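Local coordinates for methylated RNA-binding protein 1 (Saccharomyces cerevisiae S288c, PDB 4RCM) that binds N6-methyladenosine-containing RNAs through its YTH domain and lowers the stability of PHO4 mRNA by binding its 3'-UTR, at residues P8-P13 against R105-R110; R115-F120 against I148-T153. One frame throughout, in Å; residues are numbered along the deposited sequence.

Overall arrangement
From the N terminus, the irregular segment 8-13 comes before strand 17-23 and meets strand 102-112 in contact 1, closing a long loop of 91 residues that includes most strands of the mixed sheet. The chain then passes directly from strand 102-112 into helix 114-117, where contact 2 opens; a shorter loop of 27 residues later, this contact is completed by Leu150 on helix 141-151. The two closures therefore run in series, neither nested nor crossed. They remain neighbours in space, with centres about 14 Å apart: Arg110 bonds to the backbone oxygens of Phe151 and Thr153, Ile12 packs on Ile148, and helix 141-151 lies between the N-terminal segment and segment 115-120.

Contact 1: residues P8-P13 against R105-R110; sequences PWLNIP and RWVIVR
With CG of Leu10 swung anti to the backbone N (chi1 173°) and its second torsion near 60°, the CD2 methyl is carried across to segment 105-110 of strand 102-112, where it meets two side chains at once. Ile108 answers with CG1 anti to its own carbonyl carbon (chi1 -63°) and an extended second torsion, which brings CD1 out to the N-terminal segment although the side chain does not start in that direction. Leu10 CD2 lies 4.1 Å from Ile108 CD1, the two side chains crossing at a slant. The same methyl stands 4.3 Å from Val107 CG2, so a single leucine branch carries the apolar contact with both residues. No hydrogen bond joins the segments, and the backbones stay well apart, with 8.3 Å between Leu10 CA and Val107 CA. About 95 Å² of surface is buried in all, a light contact made by methyl groups alone.

Consecutive residues of a regular strand would point to opposite faces of the sheet. Here Val107 and Ile108 both pair with Val76 of strand 72-79, forming a classic beta bulge, and Val107 takes up helix-like backbone angles. As a result both side chains project from one face, the side on which helix 141-151 packs, whereas Trp106 and Val109 turn to the other and meet helix 26-35. The irregular segment 8-13 thus runs past the bulge in this mixed sheet of the YTH domain, away from the residues that bind the methylated adenosine. Phe62 of strand 61-67 touches both Leu10 and Val107, while Ile148 lies against Leu10 and Phe151 against Ile108. The backbone oxygen of Leu10 accepts a hydrogen bond from Lys152 NZ.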
ATOM      1  N   PRO A   8     -13.447   7.510   9.257  1.00 21.44           N
ATOM      2  CA  PRO A   8     -14.857   7.716   9.037  1.00 21.71           C
ATOM      3  C   PRO A   8     -15.147   8.262   7.640  1.00 22.48           C
ATOM      4  O   PRO A   8     -16.228   8.024   7.123  1.00 25.89           O
ATOM      5  CB  PRO A   8     -15.231   8.729  10.120  1.00 23.25           C
ATOM      6  CG  PRO A   8     -13.990   9.570  10.297  1.00 22.20           C
ATOM      7  CD  PRO A   8     -12.872   8.555  10.142  1.00 22.74           C
ATOM      8  N   TRP A   9     -14.180   8.956   7.029  1.00 19.39           N
ATOM      9  CA  TRP A   9     -14.330   9.486   5.672  1.00 17.22           C
ATOM     10  C   TRP A   9     -13.040   9.234   4.888  1.00 16.17           C
ATOM     11  O   TRP A   9     -11.971   9.465   5.394  1.00 15.56           O
ATOM     12  CB  TRP A   9     -14.593  10.997   5.758  1.00 17.32           C
ATOM     13  CG  TRP A   9     -14.805  11.666   4.476  1.00 16.40           C
ATOM     14  CD1 TRP A   9     -13.899  12.413   3.781  1.00 16.50           C
ATOM     15  CD2 TRP A   9     -16.016  11.687   3.713  1.00 18.59           C
ATOM     16  NE1 TRP A   9     -14.462  12.890   2.625  1.00 17.87           N
ATOM     17  CE2 TRP A   9     -15.764  12.462   2.556  1.00 19.06           C
ATOM     18  CE3 TRP A   9     -17.282  11.085   3.870  1.00 19.43           C
ATOM     19  CZ2 TRP A   9     -16.736  12.676   1.573  1.00 20.83           C
ATOM     20  CZ3 TRP A   9     -18.249  11.300   2.904  1.00 19.86           C
ATOM     21  CH2 TRP A   9     -17.971  12.090   1.763  1.00 21.27           C
ATOM     22  N   LEU A  10     -13.162   8.751   3.658  1.00 14.61           N
ATOM     23  CA  LEU A  10     -12.034   8.623   2.746  1.00 14.15           C
ATOM     24  C   LEU A  10     -12.589   8.720   1.337  1.00 13.36           C
ATOM     25  O   LEU A  10     -13.427   7.934   0.958  1.00 11.68           O
ATOM     26  CB  LEU A  10     -11.282   7.290   2.980  1.00 15.17           C
ATOM     27  CG  LEU A  10     -10.174   6.936   1.991  1.00 14.38           C
ATOM     28  CD1 LEU A  10      -9.103   8.010   1.996  1.00 15.77           C
ATOM     29  CD2 LEU A  10      -9.598   5.605   2.384  1.00 15.09           C
ATOM     30  N   ASN A  11     -12.158   9.733   0.583  1.00 11.92           N
ATOM     31  CA  ASN A  11     -12.614   9.954  -0.763  1.00 12.36           C
ATOM     32  C   ASN A  11     -11.460   9.857  -1.690  1.00 12.43           C
ATOM     33  O   ASN A  11     -10.451  10.495  -1.444  1.00 10.76           O
ATOM     34  CB  ASN A  11     -13.231  11.361  -0.931  1.00 16.04           C
ATOM     35  CG  ASN A  11     -13.748  11.591  -2.330  1.00 16.62           C
ATOM     36  OD1 ASN A  11     -13.085  12.191  -3.159  1.00 17.20           O
ATOM     37  ND2 ASN A  11     -14.867  10.979  -2.642  1.00 18.86           N
ATOM     38  N   ILE A  12     -11.613   9.067  -2.761  1.00 13.07           N
ATOM     39  CA  ILE A  12     -10.573   8.861  -3.736  1.00 13.25           C
ATOM     40  C   ILE A  12     -11.126   9.202  -5.124  1.00 14.20           C
ATOM     41  O   ILE A  12     -11.890   8.404  -5.720  1.00 12.23           O
ATOM     42  CB  ILE A  12     -10.033   7.398  -3.687  1.00 12.71           C
ATOM     43  CG1 ILE A  12      -9.561   7.050  -2.280  1.00 11.89           C
ATOM     44  CG2 ILE A  12      -8.937   7.187  -4.731  1.00 12.67           C
ATOM     45  CD1 ILE A  12      -9.019   5.671  -2.180  1.00 10.97           C
ATOM     46  N   PRO A  13     -10.725  10.384  -5.655  1.00 14.82           N
ATOM     47  CA  PRO A  13     -11.208  10.917  -6.911  1.00 14.08           C
ATOM     48  C   PRO A  13     -10.622  10.336  -8.183  1.00 14.84           C
ATOM     49  O   PRO A  13      -9.596   9.589  -8.185  1.00 13.48           O
ATOM     50  CB  PRO A  13     -10.864  12.395  -6.846  1.00 14.96           C
ATOM     51  CG  PRO A  13      -9.895  12.574  -5.774  1.00 16.44           C
ATOM     52  CD  PRO A  13      -9.977  11.380  -4.865  1.00 16.21           C
ATOM     53  N   ARG A 105       1.165   8.175   4.458  1.00 11.55           N
ATOM     54  CA  ARG A 105       0.270   8.221   5.608  1.00 12.69           C
ATOM     55  C   ARG A 105      -0.676   7.006   5.601  1.00 12.83           C
ATOM     56  O   ARG A 105      -1.430   6.782   4.663  1.00 14.00           O
ATOM     57  CB  ARG A 105      -0.511   9.529   5.625  1.00 15.58           C
ATOM     58  CG  ARG A 105       0.356  10.811   5.632  1.00 17.84           C
ATOM     59  CD  ARG A 105       0.918  11.218   7.043  1.00 20.98           C
ATOM     60  NE  ARG A 105       1.854  12.396   7.062  1.00 22.25           N
ATOM     61  CZ  ARG A 105       3.199  12.354   6.900  1.00 25.49           C
ATOM     62  NH1 ARG A 105       3.876  11.200   6.641  1.00 22.90           N
ATOM     63  NH2 ARG A 105       3.895  13.490   6.986  1.00 28.51           N
ATOM     64  N   TRP A 106      -0.619   6.230   6.641  1.00 10.88           N
ATOM     65  CA  TRP A 106      -1.361   4.980   6.712  1.00 12.53           C
ATOM     66  C   TRP A 106      -2.793   5.384   6.983  1.00 13.27           C
ATOM     67  O   TRP A 106      -3.075   5.935   8.048  1.00 20.77           O
ATOM     68  CB  TRP A 106      -0.755   4.095   7.799  1.00 11.15           C
ATOM     69  CG  TRP A 106       0.447   3.344   7.299  1.00 11.07           C
ATOM     70  CD1 TRP A 106       1.696   3.855   7.033  1.00 10.39           C
ATOM     71  CD2 TRP A 106       0.472   1.992   6.846  1.00  9.54           C
ATOM     72  NE1 TRP A 106       2.499   2.875   6.528  1.00  9.63           N
ATOM     73  CE2 TRP A 106       1.769   1.719   6.406  1.00  9.71           C
ATOM     74  CE3 TRP A 106      -0.473   0.978   6.800  1.00  9.97           C
ATOM     75  CZ2 TRP A 106       2.151   0.468   5.924  1.00  9.34           C
ATOM     76  CZ3 TRP A 106      -0.082  -0.265   6.325  1.00  9.87           C
ATOM     77  CH2 TRP A 106       1.214  -0.503   5.888  1.00  9.36           C
ATOM     78  N   VAL A 107      -3.655   5.255   5.991  1.00 11.32           N
ATOM     79  CA  VAL A 107      -5.083   5.634   6.136  1.00 11.53           C
ATOM     80  C   VAL A 107      -5.901   4.498   6.761  1.00 10.54           C
ATOM     81  O   VAL A 107      -6.801   4.759   7.556  1.00 10.15           O
ATOM     82  CB  VAL A 107      -5.731   6.107   4.795  1.00 12.68           C
ATOM     83  CG1 VAL A 107      -5.112   7.411   4.322  1.00 15.12           C
ATOM     84  CG2 VAL A 107      -5.582   5.063   3.688  1.00 13.15           C
ATOM     85  N   ILE A 108      -5.550   3.249   6.431  1.00  9.69           N
ATOM     86  CA  ILE A 108      -6.241   2.058   6.970  1.00  9.19           C
ATOM     87  C   ILE A 108      -5.282   0.992   7.491  1.00  9.38           C
ATOM     88  O   ILE A 108      -4.349   0.608   6.825  1.00  9.80           O
ATOM     89  CB  ILE A 108      -7.168   1.387   5.918  1.00  8.92           C
ATOM     90  CG1 ILE A 108      -8.289   2.321   5.503  1.00  8.97           C
ATOM     91  CG2 ILE A 108      -7.779   0.052   6.456  1.00  9.76           C
ATOM     92  CD1 ILE A 108      -8.915   1.964   4.163  1.00  9.29           C
ATOM     93  N   VAL A 109      -5.562   0.440   8.689  1.00 10.05           N
ATOM     94  CA  VAL A 109      -4.676  -0.555   9.272  1.00  9.94           C
ATOM     95  C   VAL A 109      -5.568  -1.646   9.810  1.00 10.14           C
ATOM     96  O   VAL A 109      -6.272  -1.405  10.779  1.00  8.87           O
ATOM     97  CB  VAL A 109      -3.833   0.013  10.427  1.00 10.90           C
ATOM     98  CG1 VAL A 109      -2.980  -1.081  11.068  1.00 11.39           C
ATOM     99  CG2 VAL A 109      -2.957   1.139   9.929  1.00 11.30           C
ATOM    100  N   ARG A 110      -5.613  -2.769   9.086  1.00 10.56           N
ATOM    101  CA  ARG A 110      -6.386  -3.938   9.433  1.00 13.50           C
ATOM    102  C   ARG A 110      -6.072  -4.992   8.383  1.00 16.05           C
ATOM    103  O   ARG A 110      -5.710  -4.680   7.273  1.00 16.00           O
ATOM    104  CB  ARG A 110      -7.895  -3.687   9.468  1.00 13.26           C
ATOM    105  CG  ARG A 110      -8.527  -3.102   8.192  1.00 16.32           C
ATOM    106  CD  ARG A 110      -9.114  -4.110   7.181  1.00 16.46           C
ATOM    107  NE  ARG A 110      -9.922  -5.187   7.785  1.00 15.93           N
ATOM    108  CZ  ARG A 110     -11.252  -5.219   7.900  1.00 16.95           C
ATOM    109  NH1 ARG A 110     -12.033  -4.202   7.514  1.00 16.72           N
ATOM    110  NH2 ARG A 110     -11.805  -6.265   8.463  1.00 17.59           N
TER

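Contact 2: residues R115-F120 against I148-T153; sequences RSLKRF and INLFKT
Thr153 OG1 donates to Asn149 O at 3.1 Å, in the plane of that carbonyl and on a lone pair, beside Leu150, the residue that reaches Ser116, Leu117 and Phe120. The bond links the Thr153 side chain back to the helical residue Asn149. Leu150 holds CG anti to its N (chi1 -177°) and extends toward 115-120. Its CD2 methyl does all the close touching. It sits 4.0 Å from the backbone oxygen of Ser116, a van der Waals approach without a hydrogen bond, and 4.2 Å from Leu117 CD2. The Phe120 ring is met obliquely, with CE2 4.5 Å from Leu150 CD2. A type I turn from Leu117 to Phe120, closed by a weak backbone bond, folds the ring back until Leu117 CA lies in its plane at the edge, bringing Leu117 and Phe120 to the same methyl, which Ser116 O also approaches. The contact thereby joins the short helix 114-117 and the turn after it to helix 141-151 of the YTH domain; the Leu117 side chain is about 8 Å from that of Lys22, which binds the N6-methyladenosine nucleotide. Arg110 of strand 102-112 hydrogen-bonds through NH1 to the backbone oxygens of Phe151 and Thr153. Leu117 and Phe120 also pack on Ile147, three residues before Leu150 in helix 141-151. Leu117, Leu150 and Phe151 all pack on Ile112 of strand 102-112, and Phe73 of strand 72-79 touches Leu117 and Phe151.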
ATOM      1  N   ARG A 115      -8.322 -15.188   1.397  1.00 38.38           N
ATOM      2  CA  ARG A 115      -9.474 -15.915   0.894  1.00 34.88           C
ATOM      3  C   ARG A 115     -10.432 -14.969   0.170  1.00 33.11           C
ATOM      4  O   ARG A 115     -10.857 -15.251  -0.945  1.00 34.44           O
ATOM      5  CB  ARG A 115     -10.194 -16.634   2.043  1.00 33.89           C
ATOM      6  N   SER A 116     -10.759 -13.844   0.806  1.00 33.23           N
ATOM      7  CA  SER A 116     -11.686 -12.861   0.221  1.00 29.29           C
ATOM      8  C   SER A 116     -11.026 -11.820  -0.747  1.00 26.32           C
ATOM      9  O   SER A 116     -11.734 -11.012  -1.332  1.00 24.55           O
ATOM     10  CB  SER A 116     -12.519 -12.178   1.330  1.00 32.01           C
ATOM     11  OG  SER A 116     -11.872 -12.268   2.577  1.00 31.75           O
ATOM     12  N   LEU A 117      -9.702 -11.853  -0.937  1.00 23.24           N
ATOM     13  CA  LEU A 117      -9.047 -11.050  -2.017  1.00 22.45           C
ATOM     14  C   LEU A 117      -8.764 -11.794  -3.339  1.00 24.81           C
ATOM     15  O   LEU A 117      -8.341 -11.166  -4.350  1.00 20.89           O
ATOM     16  CB  LEU A 117      -7.722 -10.463  -1.514  1.00 24.11           C
ATOM     17  CG  LEU A 117      -7.736  -9.242  -0.619  1.00 22.53           C
ATOM     18  CD1 LEU A 117      -6.298  -8.976  -0.162  1.00 24.78           C
ATOM     19  CD2 LEU A 117      -8.344  -8.012  -1.298  1.00 21.40           C
ATOM     20  N   LYS A 118      -8.957 -13.113  -3.354  1.00 26.27           N
ATOM     21  CA  LYS A 118      -8.686 -13.910  -4.564  1.00 31.85           C
ATOM     22  C   LYS A 118      -9.606 -13.577  -5.735  1.00 32.29           C
ATOM     23  O   LYS A 118      -9.196 -13.669  -6.914  1.00 35.29           O
ATOM     24  CB  LYS A 118      -8.782 -15.408  -4.255  1.00 37.70           C
ATOM     25  CG  LYS A 118      -7.529 -15.972  -3.598  1.00 41.91           C
ATOM     26  CD  LYS A 118      -7.816 -17.306  -2.914  1.00 42.11           C
ATOM     27  CE  LYS A 118      -6.556 -17.962  -2.404  1.00 41.60           C
ATOM     28  NZ  LYS A 118      -6.873 -19.340  -1.947  1.00 46.08           N
ATOM     29  N   ARG A 119     -10.835 -13.176  -5.404  1.00 33.17           N
ATOM     30  CA  ARG A 119     -11.823 -12.683  -6.377  1.00 28.40           C
ATOM     31  C   ARG A 119     -11.331 -11.628  -7.359  1.00 29.46           C
ATOM     32  O   ARG A 119     -11.864 -11.542  -8.460  1.00 30.92           O
ATOM     33  CB  ARG A 119     -13.021 -12.084  -5.628  1.00 33.31           C
ATOM     34  N   PHE A 120     -10.359 -10.790  -6.960  1.00 26.48           N
ATOM     35  CA  PHE A 120      -9.925  -9.650  -7.794  1.00 21.35           C
ATOM     36  C   PHE A 120      -8.826  -9.961  -8.774  1.00 21.67           C
ATOM     37  O   PHE A 120      -7.677 -10.198  -8.380  1.00 18.81           O
ATOM     38  CB  PHE A 120      -9.467  -8.526  -6.902  1.00 22.15           C
ATOM     39  CG  PHE A 120     -10.525  -8.065  -5.980  1.00 22.79           C
ATOM     40  CD1 PHE A 120     -11.467  -7.139  -6.404  1.00 22.99           C
ATOM     41  CD2 PHE A 120     -10.632  -8.594  -4.723  1.00 18.39           C
ATOM     42  CE1 PHE A 120     -12.470  -6.728  -5.558  1.00 21.32           C
ATOM     43  CE2 PHE A 120     -11.635  -8.193  -3.865  1.00 20.46           C
ATOM     44  CZ  PHE A 120     -12.555  -7.250  -4.272  1.00 19.85           C
ATOM     45  N   ILE A 148     -10.679  -0.958  -1.546  1.00  9.72           N
ATOM     46  CA  ILE A 148     -10.776   0.007  -0.430  1.00  9.59           C
ATOM     47  C   ILE A 148     -12.064  -0.226   0.334  1.00 10.08           C
ATOM     48  O   ILE A 148     -12.046  -0.213   1.562  1.00  9.96           O
ATOM     49  CB  ILE A 148     -10.714   1.478  -0.894  1.00  9.62           C
ATOM     50  CG1 ILE A 148      -9.339   1.777  -1.458  1.00 10.10           C
ATOM     51  CG2 ILE A 148     -10.998   2.428   0.248  1.00 10.02           C
ATOM     52  CD1 ILE A 148      -8.220   1.764  -0.400  1.00 10.88           C
ATOM     53  N   ASN A 149     -13.168  -0.487  -0.386  1.00 11.45           N
ATOM     54  CA  ASN A 149     -14.475  -0.616   0.267  1.00 11.42           C
ATOM     55  C   ASN A 149     -14.569  -1.843   1.145  1.00 12.45           C
ATOM     56  O   ASN A 149     -15.253  -1.828   2.204  1.00 10.09           O
ATOM     57  CB  ASN A 149     -15.630  -0.592  -0.748  1.00 12.31           C
ATOM     58  CG  ASN A 149     -15.905   0.801  -1.302  1.00 11.01           C
ATOM     59  OD1 ASN A 149     -15.701   1.833  -0.617  1.00 11.30           O
ATOM     60  ND2 ASN A 149     -16.323   0.852  -2.555  1.00 10.45           N
ATOM     61  N   LEU A 150     -13.865  -2.901   0.746  1.00 12.61           N
ATOM     62  CA  LEU A 150     -13.752  -4.088   1.603  1.00 14.57           C
ATOM     63  C   LEU A 150     -12.911  -3.747   2.837  1.00 14.08           C
ATOM     64  O   LEU A 150     -13.247  -4.126   3.952  1.00 13.43           O
ATOM     65  CB  LEU A 150     -13.178  -5.266   0.798  1.00 16.17           C
ATOM     66  CG  LEU A 150     -13.021  -6.633   1.420  1.00 17.76           C
ATOM     67  CD1 LEU A 150     -14.375  -7.315   1.673  1.00 17.83           C
ATOM     68  CD2 LEU A 150     -12.133  -7.531   0.541  1.00 17.36           C
ATOM     69  N   PHE A 151     -11.838  -2.988   2.645  1.00 14.00           N
ATOM     70  CA  PHE A 151     -10.976  -2.604   3.770  1.00 14.54           C
ATOM     71  C   PHE A 151     -11.741  -1.727   4.798  1.00 15.14           C
ATOM     72  O   PHE A 151     -11.436  -1.787   6.003  1.00 14.59           O
ATOM     73  CB  PHE A 151      -9.685  -1.881   3.295  1.00 14.30           C
ATOM     74  CG  PHE A 151      -8.497  -2.800   3.047  1.00 13.74           C
ATOM     75  CD1 PHE A 151      -7.628  -3.168   4.106  1.00 13.68           C
ATOM     76  CD2 PHE A 151      -8.200  -3.264   1.777  1.00 13.92           C
ATOM     77  CE1 PHE A 151      -6.518  -4.003   3.898  1.00 12.95           C
ATOM     78  CE2 PHE A 151      -7.105  -4.118   1.554  1.00 14.12           C
ATOM     79  CZ  PHE A 151      -6.249  -4.475   2.617  1.00 13.88           C
ATOM     80  N   LYS A 152     -12.683  -0.902   4.307  1.00 16.19           N
ATOM     81  CA  LYS A 152     -13.494   0.015   5.139  1.00 17.46           C
ATOM     82  C   LYS A 152     -14.601  -0.708   5.906  1.00 19.44           C
ATOM     83  O   LYS A 152     -15.333  -0.089   6.674  1.00 17.85           O
ATOM     84  CB  LYS A 152     -14.144   1.147   4.272  1.00 17.34           C
ATOM     85  CG  LYS A 152     -13.229   2.307   3.945  1.00 18.03           C
ATOM     86  CD  LYS A 152     -13.678   3.101   2.722  1.00 20.23           C
ATOM     87  CE  LYS A 152     -14.065   4.541   2.984  1.00 20.49           C
ATOM     88  NZ  LYS A 152     -14.663   5.244   1.802  1.00 19.84           N
ATOM     89  N   THR A 153     -14.804  -1.995   5.666  1.00 23.90           N
ATOM     90  CA  THR A 153     -15.921  -2.661   6.321  1.00 23.92           C
ATOM     91  C   THR A 153     -15.607  -2.908   7.801  1.00 25.12           C
ATOM     92  O   THR A 153     -14.575  -3.490   8.135  1.00 21.83           O
ATOM     93  CB  THR A 153     -16.267  -3.982   5.660  1.00 24.89           C
ATOM     94  OG1 THR A 153     -16.539  -3.753   4.276  1.00 26.92           O
ATOM     95  CG2 THR A 153     -17.521  -4.624   6.337  1.00 25.33           C
TER